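Local coordinates for protein aminoglycoside N(6')acetyltransferase (Legionella pneumophila subsp. pneumophila, PDB 3F5B) that probably transfers an acyl group, as expected of a GNAT-family acetyltransferase named for acetylating aminoglycoside antibiotics at the 6'-amino group, at residues V95-F100 and V130-E135; W63-I68 and L79-I84; Q34-E39 and C102-I107; I107-S112 and V142-K147. One frame throughout, in Å; residues are numbered along the deposited sequence.

Contact 1: residues V95-F100 and V130-E135; sequences VTLDLF and VLINPE. With CHX (cyclohexane), chain D.
Val95, Leu97 and Val130 bury the most surface between 95-100 and 130-135, and two backbone bonds fix how they meet. Leu131 N donates to Val95 O at 2.7 Å, and Leu97 N donates to Leu131 O at 2.8 Å. Leu131 thus bonds through both its N-H and its carbonyl to residues two apart, the mark of parallel pairing, with Val95 opposite Val130 and Thr96 opposite Leu131. On the face that carries Val95, Leu97 and Val130, the two valines stand side by side, CG1 of Val95 3.6 Å from CG2 of Val130. The other branch of Val130, CG1, lies anti to its backbone N (chi1 179°), which carries it to 3.9 Å from CB of Leu97; one valine therefore fills the step between two residues of the partner strand. Past Leu97 the strands diverge, their axes being 41° apart. Ile132 still reaches over with CD1, which meets CD2 of Leu99 at 3.7 Å, the two side chains crossing at about a right angle. On the other face water bridges Thr96 OG1 and Asn133 ND2. A second water donates to Leu97 O, its bonds to Asp98 OD2 and Asn133 ND2 being weak. Where the strands part, cyclohexane lies over one face of the Phe100 ring, with C2 3.6 Å from CE1 of Phe100, and is also lined by Asp98, Leu99 (through its carbonyl O), Ile132 and Pro134. Parallel strands 94-101 and 129-132, joined through helix 109-123, form a beta-alpha-beta unit, and their splayed ends recall the V-shaped opening between the central strands of GNAT acetyltransferases.

Contact 2: residues W63-I68 and L79-I84; sequences WATHWI and LITSEI
Trp67 reaches diagonally across the strand pair to Thr81, its indole NE1 donating to Thr81 OG1 at 3.0 Å. The bond is nearly straight (167° at the hydrogen), and the hydroxyl oxygen lies in the indole plane. Two torsions make it possible: the indole sits anti to its own carbonyl carbon (chi1 -53°), while Thr81 holds OG1 between its backbone N and carbonyl carbon (chi1 61°), turned toward the tryptophan. CG2 of Thr81 then packs beside the same end of the indole, 3.7 Å from NE1 of Trp67. Leu79 O also borders the ring at its edge, and CG2 of Thr65 presses over one face, so the indole is confined from several directions. Across the sheet, on the face of His66 and Ile80, the imidazole and the isoleucine extend alongside each other in the same direction. CG2 of Ile80 covers one imidazole face near its rim and also meets CB of Ala64 at 3.4 Å, a tight carbon contact. The imidazole nitrogens turn to other partners, ND1 to Tyr78 and NE2 to Asp52. Between the two faces runs an antiparallel ladder, with Thr65-Thr81 and Trp67-Leu79 as hydrogen-bonded pairs and His66-Ile80 a non-hydrogen-bonded pair between them. Trp67 N reaches Leu79 O at 2.7 Å, and Leu79 N returns a bond to Trp67 O at 3.0 Å. In this hairpin of strands 65-71 and 74-84, packed by Phe119 of helix 109-123, the chemistry implies that the one polar hydrogen of a buried indole is satisfied by a buried threonine hydroxyl, which, with the packing around it, helps to hold the ring's rotation.

Contact 3: residues Q34-E39 and C102-I107; sequences QPHINE and CRLDYI
The imidazole of His36 is sandwiched between aliphatic carbons: CD2 of Leu104 lies over the centre of one face, and CG1 of Ile37 covers the opposite face toward the rim. The first of these is a CH-pi contact, with CD2 of Leu104 3.8 Å from the centroid of the His36 ring and only 13° off its normal. At the edge, in the ring plane, CE1 of His36 faces Cys102 O at 3.6 Å. CD1 of Ile107 comes to 3.9 Å from NE2 of His36. The chi1 of 87° places the ring between the backbone N and carbonyl carbon of His36 and holds it toward the 102-107 loop. NE2 of His36 is hydrogen-bonded to the carbonyl oxygen of Ile101. A second flat group, the Gln34 amide, gives the direct polar link: its NE2 donates to Cys102 O at 2.8 Å, on a lone pair in the carbonyl plane, with the acceptor only 5° out of the amide plane. Beyond CG the glutamine chain is extended, which lets it span the gap. The same NE2 also bonds to Trp31 O. Gln34 is the N-cap residue of short helix 35-38, so this contact joins that helix to the loop between strand 94-101 and helix 109-123, where Tyr106 stacks on Phe76 of strand 74-84.

Contact 4: residues I107-S112 and V142-K147; sequences IGKGLS and VHVYKK. With CHX (cyclohexane), chain D; EDO (1,2-ethanediol), chain I.
Lys109 and His143, two residues that could both carry charge, meet through carbon rather than through their polar ends. CD of Lys109 comes to 3.6 Å from CD2 of the His143 ring, while NZ of Lys109 stays 5.6 Å from NE2 of His143. Helix 109-123 of the GNAT domain here packs its first turn against helix 139-148; its Gly108-Lys109-Gly110 start probably corresponds in position to the pyrophosphate-binding loop for acetyl-CoA in GNAT enzymes. Val144 is the apolar centre: its CG2 branch meets CG of Lys109 at 3.7 Å, and its CG1 branch, anti to the backbone N (chi1 166°), meets CB of Ser112. Lys109 thus lays its aliphatic stem along the valine before bending at chi3 and chi4, and the bend carries its ammonium group off. Lys147 flanks the same stem; the two ammonium nitrogens remain 6.8 Å apart, which probably limits their repulsion. Deeper in, Tyr145 leaves the helix pair for the ligand pocket, where C5 of the cyclohexane lies at the ring's edge, in its plane, and its OH receives a weak hydrogen bond from ethanediol. At the start of helix 109-123, the N-cap carbonyl Gly108 O takes Ser112 N at 2.9 Å and Ser112 OG at 3.0 Å, from opposite faces of its plane.

Contact 1 is the buried core, its centre about 5 Å from the centre of the chain; contacts 2, 3 and 4 are partly buried, 3 and 4 lying farthest out, at about 14 and 12 Å between centres. Contacts 1 and 2 belong to one sheet, strands 74-84 and 94-101 being neighbours in it, and both are built on backbone ladders, parallel in contact 1 and antiparallel in contact 2. Contact 3 relies on a hydrogen bond from a glutamine amide to a backbone carbonyl and an imidazole sandwich, contact 4 on carbon-to-carbon contacts. Ile107 belongs to both but touches across contact 3 alone. Contacts 1 and 4 meet at the cyclohexane pocket, where Tyr145 packs on Ile132.

Contact 1: residues V95-F100 and V130-E135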
# COMPACT_ATOMS: atom_id res chain seq x y z
N VAL A 95 -1.19 10.79 0.81
CA VAL A 95 -1.87 9.49 0.93
C VAL A 95 -0.94 8.50 1.63
O VAL A 95 0.24 8.42 1.32
CB VAL A 95 -2.37 8.93 -0.44
CG1 VAL A 95 -1.22 8.66 -1.38
CG2 VAL A 95 -3.18 7.66 -0.25
N THR A 96 -1.48 7.76 2.59
CA THR A 96 -0.71 6.73 3.28
C THR A 96 -1.13 5.39 2.68
O THR A 96 -2.33 5.14 2.53
CB THR A 96 -0.97 6.74 4.81
OG1 THR A 96 -0.65 8.03 5.34
CG2 THR A 96 -0.12 5.65 5.53
N LEU A 97 -0.14 4.57 2.34
CA LEU A 97 -0.32 3.29 1.68
C LEU A 97 0.11 2.13 2.57
O LEU A 97 1.16 2.18 3.23
CB LEU A 97 0.49 3.26 0.36
CG LEU A 97 0.45 2.02 -0.52
CD1 LEU A 97 -1.01 1.74 -1.02
CD2 LEU A 97 1.43 2.25 -1.68
N ASP A 98 -0.72 1.09 2.60
CA ASP A 98 -0.33 -0.21 3.13
C ASP A 98 -0.55 -1.20 2.03
O ASP A 98 -1.59 -1.16 1.36
CB ASP A 98 -1.27 -0.62 4.22
CG ASP A 98 -0.77 -0.29 5.57
OD1 ASP A 98 -0.21 -1.22 6.21
OD2 ASP A 98 -0.97 0.87 6.00
N LEU A 99 0.39 -2.13 1.86
CA LEU A 99 0.21 -3.14 0.82
C LEU A 99 0.68 -4.52 1.24
O LEU A 99 1.63 -4.65 2.04
CB LEU A 99 0.84 -2.69 -0.49
CG LEU A 99 2.36 -2.56 -0.53
CD1 LEU A 99 2.95 -3.82 -1.17
CD2 LEU A 99 2.82 -1.32 -1.30
N PHE A 100 0.04 -5.52 0.64
CA PHE A 100 0.25 -6.90 0.96
C PHE A 100 0.24 -7.69 -0.34
O PHE A 100 -0.81 -7.79 -1.01
CB PHE A 100 -0.87 -7.39 1.90
CG PHE A 100 -1.04 -6.52 3.13
CD1 PHE A 100 -0.28 -6.76 4.28
CD2 PHE A 100 -1.96 -5.47 3.13
CE1 PHE A 100 -0.41 -5.95 5.42
CE2 PHE A 100 -2.10 -4.65 4.27
CZ PHE A 100 -1.32 -4.91 5.42
N VAL A 130 3.12 10.22 -1.38
CA VAL A 130 2.69 8.94 -0.81
C VAL A 130 3.58 8.61 0.38
O VAL A 130 4.80 8.79 0.33
CB VAL A 130 2.76 7.73 -1.84
CG1 VAL A 130 2.31 6.41 -1.16
CG2 VAL A 130 1.91 8.03 -3.07
N LEU A 131 2.97 8.12 1.45
CA LEU A 131 3.71 7.69 2.63
C LEU A 131 3.50 6.21 2.83
O LEU A 131 2.39 5.70 2.66
CB LEU A 131 3.24 8.45 3.87
CG LEU A 131 3.33 9.97 3.81
CD1 LEU A 131 2.56 10.58 4.98
CD2 LEU A 131 4.79 10.43 3.80
N ILE A 132 4.59 5.53 3.20
CA ILE A 132 4.55 4.12 3.61
C ILE A 132 5.37 3.90 4.88
O ILE A 132 6.39 4.58 5.10
CB ILE A 132 4.97 3.18 2.44
CG1 ILE A 132 4.44 1.77 2.68
CG2 ILE A 132 6.47 3.23 2.17
CD1 ILE A 132 4.19 0.98 1.32
N ASN A 133 4.93 2.96 5.71
CA ASN A 133 5.42 2.89 7.10
C ASN A 133 5.86 1.50 7.57
O ASN A 133 5.25 0.96 8.48
CB ASN A 133 4.33 3.43 8.03
CG ASN A 133 4.07 4.91 7.82
OD1 ASN A 133 4.86 5.75 8.25
ND2 ASN A 133 2.97 5.25 7.14
N PRO A 134 6.89 0.90 6.94
CA PRO A 134 7.20 -0.48 7.35
C PRO A 134 7.95 -0.58 8.66
O PRO A 134 8.61 0.39 9.08
CB PRO A 134 8.09 -0.98 6.21
CG PRO A 134 8.86 0.27 5.82
CD PRO A 134 7.77 1.33 5.83
N GLU A 135 7.80 -1.72 9.33
CA GLU A 135 8.62 -2.10 10.48
C GLU A 135 10.08 -2.18 10.04
O GLU A 135 10.38 -2.75 8.99
CB GLU A 135 8.14 -3.47 10.97
CG GLU A 135 8.81 -3.95 12.23
CD GLU A 135 8.24 -5.26 12.72
OE1 GLU A 135 7.21 -5.73 12.20
OE2 GLU A 135 8.81 -5.81 13.67
C1 CHX D . 3.39 -4.06 6.19
C2 CHX D . 2.57 -4.08 4.89
C3 CHX D . 2.13 -2.67 4.48
C4 CHX D . 3.34 -1.79 4.12
C5 CHX D . 4.60 -2.14 4.94
C6 CHX D . 4.31 -2.83 6.28
O HOH W 1 1.63 7.88 7.22
O HOH W 2 1.98 2.37 5.76

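Contact 2: residues W63-I68 and L79-I84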
# COMPACT_ATOMS: atom_id res chain seq x y z
N TRP A 63 -12.18 3.75 8.01
CA TRP A 63 -11.13 4.77 8.08
C TRP A 63 -10.32 4.87 6.78
O TRP A 63 -9.76 5.92 6.47
CB TRP A 63 -10.18 4.50 9.26
CG TRP A 63 -10.89 4.58 10.60
CD1 TRP A 63 -11.89 5.47 10.95
CD2 TRP A 63 -10.67 3.77 11.76
NE1 TRP A 63 -12.29 5.26 12.24
CE2 TRP A 63 -11.56 4.22 12.77
CE3 TRP A 63 -9.80 2.71 12.05
CZ2 TRP A 63 -11.62 3.64 14.04
CZ3 TRP A 63 -9.85 2.14 13.33
CH2 TRP A 63 -10.76 2.60 14.30
N ALA A 64 -10.26 3.78 6.03
CA ALA A 64 -9.40 3.71 4.84
C ALA A 64 -10.16 3.18 3.62
O ALA A 64 -11.29 2.74 3.75
CB ALA A 64 -8.17 2.85 5.15
N THR A 65 -9.55 3.27 2.44
CA THR A 65 -10.06 2.64 1.21
C THR A 65 -9.31 1.32 1.02
O THR A 65 -8.11 1.22 1.33
CB THR A 65 -9.82 3.55 -0.02
OG1 THR A 65 -10.46 4.80 0.22
CG2 THR A 65 -10.41 2.98 -1.26
N HIS A 66 -10.04 0.30 0.60
CA HIS A 66 -9.49 -1.06 0.49
C HIS A 66 -9.53 -1.46 -0.98
O HIS A 66 -10.57 -1.32 -1.63
CB HIS A 66 -10.29 -2.01 1.37
CG HIS A 66 -10.15 -1.70 2.84
ND1 HIS A 66 -9.36 -2.45 3.68
CD2 HIS A 66 -10.64 -0.69 3.59
CE1 HIS A 66 -9.40 -1.92 4.90
NE2 HIS A 66 -10.17 -0.85 4.86
N TRP A 67 -8.38 -1.93 -1.47
CA TRP A 67 -8.17 -2.20 -2.89
C TRP A 67 -7.65 -3.62 -3.11
O TRP A 67 -7.07 -4.26 -2.20
CB TRP A 67 -7.09 -1.26 -3.49
CG TRP A 67 -7.30 0.19 -3.30
CD1 TRP A 67 -6.96 0.94 -2.19
CD2 TRP A 67 -7.85 1.10 -4.24
NE1 TRP A 67 -7.25 2.28 -2.42
CE2 TRP A 67 -7.80 2.40 -3.66
CE3 TRP A 67 -8.37 0.95 -5.54
CZ2 TRP A 67 -8.28 3.53 -4.33
CZ3 TRP A 67 -8.82 2.09 -6.21
CH2 TRP A 67 -8.77 3.36 -5.61
N ILE A 68 -7.84 -4.07 -4.36
CA ILE A 68 -7.31 -5.36 -4.82
C ILE A 68 -6.59 -5.10 -6.16
O ILE A 68 -7.08 -4.33 -7.00
CB ILE A 68 -8.45 -6.46 -4.89
CG1 ILE A 68 -7.92 -7.86 -5.29
CG2 ILE A 68 -9.64 -6.05 -5.78
CD1 ILE A 68 -8.93 -8.97 -4.85
N LEU A 79 -4.33 -3.76 -0.96
CA LEU A 79 -3.77 -2.45 -0.64
C LEU A 79 -4.82 -1.65 0.13
O LEU A 79 -6.05 -1.82 -0.07
CB LEU A 79 -3.30 -1.69 -1.90
CG LEU A 79 -2.48 -2.44 -2.97
CD1 LEU A 79 -3.40 -3.23 -3.94
CD2 LEU A 79 -1.58 -1.49 -3.78
N ILE A 80 -4.31 -0.79 0.99
CA ILE A 80 -5.12 0.02 1.91
C ILE A 80 -4.57 1.45 1.85
O ILE A 80 -3.37 1.66 2.05
CB ILE A 80 -5.03 -0.49 3.36
CG1 ILE A 80 -5.39 -2.00 3.45
CG2 ILE A 80 -5.97 0.36 4.32
CD1 ILE A 80 -5.33 -2.59 4.89
N THR A 81 -5.43 2.42 1.53
CA THR A 81 -5.00 3.82 1.47
C THR A 81 -5.85 4.71 2.37
O THR A 81 -7.04 4.47 2.55
CB THR A 81 -5.03 4.37 0.03
OG1 THR A 81 -6.36 4.32 -0.48
CG2 THR A 81 -4.11 3.52 -0.92
N SER A 82 -5.25 5.75 2.93
CA SER A 82 -6.04 6.77 3.59
C SER A 82 -5.41 8.10 3.37
O SER A 82 -4.17 8.21 3.25
CB SER A 82 -6.16 6.48 5.07
OG SER A 82 -4.87 6.33 5.65
N GLU A 83 -6.25 9.13 3.32
CA GLU A 83 -5.79 10.46 2.99
C GLU A 83 -5.49 11.29 4.21
O GLU A 83 -6.06 11.09 5.29
CB GLU A 83 -6.79 11.19 2.07
CG GLU A 83 -8.17 11.38 2.66
CD GLU A 83 -9.30 11.37 1.62
OE1 GLU A 83 -10.48 11.48 2.04
OE2 GLU A 83 -9.03 11.23 0.39
N ILE A 84 -4.54 12.19 4.03
CA ILE A 84 -4.13 13.13 5.06
C ILE A 84 -4.49 14.49 4.52
O ILE A 84 -4.19 14.80 3.36
CB ILE A 84 -2.61 13.01 5.31
CG1 ILE A 84 -2.29 11.62 5.90
CG2 ILE A 84 -2.09 14.14 6.20
CD1 ILE A 84 -1.00 11.06 5.43
O HOH W 3 -9.11 7.74 4.32

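Contact 3: residues Q34-E39 and C102-I107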
# COMPACT_ATOMS: atom_id res chain seq x y z
N GLN A 34 -2.30 -15.88 5.98
CA GLN A 34 -1.18 -16.71 5.55
C GLN A 34 0.06 -16.39 6.40
O GLN A 34 0.30 -15.22 6.74
CB GLN A 34 -0.85 -16.50 4.07
CG GLN A 34 -2.02 -16.68 3.10
CD GLN A 34 -1.61 -16.31 1.68
OE1 GLN A 34 -1.15 -17.16 0.95
NE2 GLN A 34 -1.74 -15.03 1.32
N PRO A 35 0.87 -17.43 6.73
CA PRO A 35 2.05 -17.18 7.57
C PRO A 35 2.95 -16.08 7.01
O PRO A 35 3.41 -15.23 7.79
CB PRO A 35 2.76 -18.55 7.64
CG PRO A 35 1.70 -19.57 7.36
CD PRO A 35 0.70 -18.86 6.40
N HIS A 36 3.16 -16.02 5.69
CA HIS A 36 4.09 -14.99 5.18
C HIS A 36 3.57 -13.57 5.40
O HIS A 36 4.36 -12.61 5.50
CB HIS A 36 4.53 -15.23 3.71
CG HIS A 36 3.60 -14.65 2.67
ND1 HIS A 36 2.54 -15.36 2.14
CD2 HIS A 36 3.62 -13.46 2.02
CE1 HIS A 36 1.93 -14.62 1.23
NE2 HIS A 36 2.57 -13.47 1.13
N ILE A 37 2.25 -13.45 5.47
CA ILE A 37 1.64 -12.17 5.72
C ILE A 37 1.63 -11.94 7.23
O ILE A 37 1.92 -10.80 7.68
CB ILE A 37 0.18 -12.06 5.14
CG1 ILE A 37 0.17 -12.07 3.59
CG2 ILE A 37 -0.52 -10.79 5.72
CD1 ILE A 37 1.04 -10.94 2.91
N ASN A 38 1.30 -12.98 8.00
CA ASN A 38 1.28 -12.84 9.46
C ASN A 38 2.63 -12.61 10.14
O ASN A 38 2.70 -12.23 11.32
CB ASN A 38 0.52 -14.00 10.11
CG ASN A 38 -0.94 -14.02 9.69
OD1 ASN A 38 -1.47 -15.07 9.41
ND2 ASN A 38 -1.59 -12.84 9.64
N GLU A 39 3.70 -12.78 9.37
CA GLU A 39 4.99 -12.35 9.85
C GLU A 39 5.00 -10.87 10.21
O GLU A 39 5.69 -10.45 11.12
CB GLU A 39 6.11 -12.65 8.86
CG GLU A 39 7.49 -12.42 9.53
CD GLU A 39 8.65 -12.89 8.69
OE1 GLU A 39 8.44 -13.23 7.50
OE2 GLU A 39 9.78 -12.87 9.23
N CYS A 102 -0.07 -10.99 -1.70
CA CYS A 102 -0.64 -12.15 -1.05
C CYS A 102 -0.46 -13.47 -1.78
O CYS A 102 -0.71 -14.52 -1.19
CB CYS A 102 -2.13 -11.89 -0.81
SG CYS A 102 -2.34 -10.46 0.31
N ARG A 103 -0.07 -13.42 -3.05
CA ARG A 103 0.29 -14.64 -3.80
C ARG A 103 1.81 -14.76 -3.82
O ARG A 103 2.49 -13.82 -4.22
CB ARG A 103 -0.23 -14.57 -5.25
CG ARG A 103 -1.71 -14.85 -5.44
CD ARG A 103 -2.03 -14.92 -6.94
NE ARG A 103 -1.32 -16.02 -7.63
CZ ARG A 103 -1.92 -17.08 -8.15
NH1 ARG A 103 -3.23 -17.21 -8.05
NH2 ARG A 103 -1.21 -18.01 -8.77
N LEU A 104 2.33 -15.92 -3.41
CA LEU A 104 3.79 -16.10 -3.37
C LEU A 104 4.46 -15.96 -4.73
O LEU A 104 5.61 -15.54 -4.81
CB LEU A 104 4.20 -17.45 -2.73
CG LEU A 104 4.01 -17.55 -1.21
CD1 LEU A 104 4.29 -18.98 -0.75
CD2 LEU A 104 4.90 -16.57 -0.48
N ASP A 105 3.74 -16.27 -5.81
CA ASP A 105 4.32 -16.18 -7.15
C ASP A 105 4.35 -14.74 -7.63
O ASP A 105 4.82 -14.45 -8.74
CB ASP A 105 3.60 -17.15 -8.13
CG ASP A 105 2.06 -17.08 -8.06
OD1 ASP A 105 1.49 -16.55 -7.09
OD2 ASP A 105 1.40 -17.61 -8.99
N TYR A 106 3.92 -13.81 -6.77
CA TYR A 106 3.94 -12.40 -7.17
C TYR A 106 4.88 -11.51 -6.37
O TYR A 106 4.83 -10.30 -6.49
CB TYR A 106 2.50 -11.82 -7.16
CG TYR A 106 1.73 -12.21 -8.41
CD1 TYR A 106 1.14 -13.46 -8.52
CD2 TYR A 106 1.65 -11.34 -9.50
CE1 TYR A 106 0.44 -13.84 -9.68
CE2 TYR A 106 0.98 -11.70 -10.67
CZ TYR A 106 0.37 -12.94 -10.75
OH TYR A 106 -0.30 -13.25 -11.89
N ILE A 107 5.75 -12.13 -5.58
CA ILE A 107 6.53 -11.42 -4.55
C ILE A 107 7.85 -10.77 -5.03
O ILE A 107 8.55 -10.09 -4.25
CB ILE A 107 6.78 -12.40 -3.38
CG1 ILE A 107 6.23 -11.84 -2.09
CG2 ILE A 107 8.21 -12.98 -3.36
CD1 ILE A 107 4.89 -12.40 -1.80

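Contact 4: residues I107-S112 and V142-K147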
# COMPACT_ATOMS: atom_id res chain seq x y z
N ILE A 107 5.75 -12.13 -5.58
CA ILE A 107 6.53 -11.42 -4.55
C ILE A 107 7.85 -10.77 -5.03
O ILE A 107 8.55 -10.09 -4.25
CB ILE A 107 6.78 -12.40 -3.38
CG1 ILE A 107 6.23 -11.84 -2.09
CG2 ILE A 107 8.21 -12.98 -3.36
CD1 ILE A 107 4.89 -12.40 -1.80
N GLY A 108 8.15 -10.95 -6.31
CA GLY A 108 9.39 -10.46 -6.91
C GLY A 108 9.57 -8.99 -6.59
O GLY A 108 8.62 -8.23 -6.61
N LYS A 109 10.80 -8.58 -6.31
CA LYS A 109 11.05 -7.19 -5.94
C LYS A 109 10.73 -6.28 -7.12
O LYS A 109 10.07 -5.26 -6.95
CB LYS A 109 12.50 -7.01 -5.48
CG LYS A 109 12.82 -7.74 -4.18
CD LYS A 109 14.27 -7.48 -3.77
CE LYS A 109 15.17 -8.66 -3.93
NZ LYS A 109 15.04 -9.31 -5.25
N GLY A 110 11.18 -6.65 -8.32
CA GLY A 110 10.94 -5.82 -9.51
C GLY A 110 9.45 -5.74 -9.83
O GLY A 110 8.94 -4.67 -10.18
N LEU A 111 8.76 -6.86 -9.69
CA LEU A 111 7.30 -6.87 -9.83
C LEU A 111 6.58 -5.97 -8.79
O LEU A 111 5.60 -5.30 -9.12
CB LEU A 111 6.77 -8.29 -9.70
CG LEU A 111 5.29 -8.48 -10.07
CD1 LEU A 111 5.02 -9.89 -10.61
CD2 LEU A 111 4.38 -8.17 -8.86
N SER A 112 7.04 -6.02 -7.54
CA SER A 112 6.43 -5.20 -6.48
C SER A 112 6.61 -3.71 -6.77
O SER A 112 5.69 -2.93 -6.58
CB SER A 112 7.03 -5.53 -5.12
OG SER A 112 6.74 -6.88 -4.78
N VAL A 142 11.47 -2.70 3.25
CA VAL A 142 12.24 -1.46 3.25
C VAL A 142 13.01 -1.37 1.93
O VAL A 142 13.08 -0.31 1.29
CB VAL A 142 13.23 -1.42 4.47
CG1 VAL A 142 14.31 -0.34 4.31
CG2 VAL A 142 12.48 -1.27 5.80
N HIS A 143 13.63 -2.49 1.56
CA HIS A 143 14.43 -2.57 0.34
C HIS A 143 13.59 -2.34 -0.94
O HIS A 143 13.95 -1.54 -1.81
CB HIS A 143 15.13 -3.93 0.26
CG HIS A 143 15.94 -4.10 -0.98
ND1 HIS A 143 17.24 -3.64 -1.07
CD2 HIS A 143 15.64 -4.61 -2.19
CE1 HIS A 143 17.71 -3.90 -2.28
NE2 HIS A 143 16.75 -4.48 -2.98
N VAL A 144 12.48 -3.05 -1.04
CA VAL A 144 11.54 -2.80 -2.16
C VAL A 144 11.07 -1.35 -2.20
O VAL A 144 11.05 -0.73 -3.25
CB VAL A 144 10.34 -3.76 -2.07
CG1 VAL A 144 9.22 -3.33 -2.99
CG2 VAL A 144 10.80 -5.22 -2.31
N TYR A 145 10.67 -0.79 -1.07
CA TYR A 145 10.15 0.59 -1.13
C TYR A 145 11.25 1.54 -1.54
O TYR A 145 11.02 2.46 -2.33
CB TYR A 145 9.51 1.03 0.20
CG TYR A 145 8.42 0.10 0.66
CD1 TYR A 145 7.73 -0.70 -0.26
CD2 TYR A 145 8.09 -0.00 2.00
CE1 TYR A 145 6.73 -1.56 0.15
CE2 TYR A 145 7.07 -0.86 2.42
CZ TYR A 145 6.41 -1.63 1.48
OH TYR A 145 5.42 -2.48 1.86
N LYS A 146 12.47 1.34 -1.03
CA LYS A 146 13.60 2.16 -1.49
C LYS A 146 13.80 2.03 -3.01
O LYS A 146 14.06 3.04 -3.68
CB LYS A 146 14.91 1.83 -0.75
CG LYS A 146 15.00 2.41 0.66
CD LYS A 146 16.44 2.50 1.16
CE LYS A 146 16.81 1.27 1.93
NZ LYS A 146 18.13 1.47 2.55
N LYS A 147 13.72 0.81 -3.53
CA LYS A 147 13.81 0.55 -4.97
C LYS A 147 12.74 1.31 -5.76
O LYS A 147 13.00 1.74 -6.87
CB LYS A 147 13.60 -0.95 -5.26
CG LYS A 147 14.80 -1.69 -5.79
CD LYS A 147 14.45 -3.16 -6.14
CE LYS A 147 14.28 -3.44 -7.64
NZ LYS A 147 15.58 -3.36 -8.40
C1 CHX D . 3.39 -4.06 6.19
C2 CHX D . 2.57 -4.08 4.89
C3 CHX D . 2.13 -2.67 4.48
C4 CHX D . 3.34 -1.79 4.12
C5 CHX D . 4.60 -2.14 4.94
C6 CHX D . 4.31 -2.83 6.28
C1 EDO I . 8.01 -6.26 0.37
O1 EDO I . 8.54 -7.59 0.55
C2 EDO I . 6.51 -6.31 0.10
O2 EDO I . 5.78 -5.35 0.90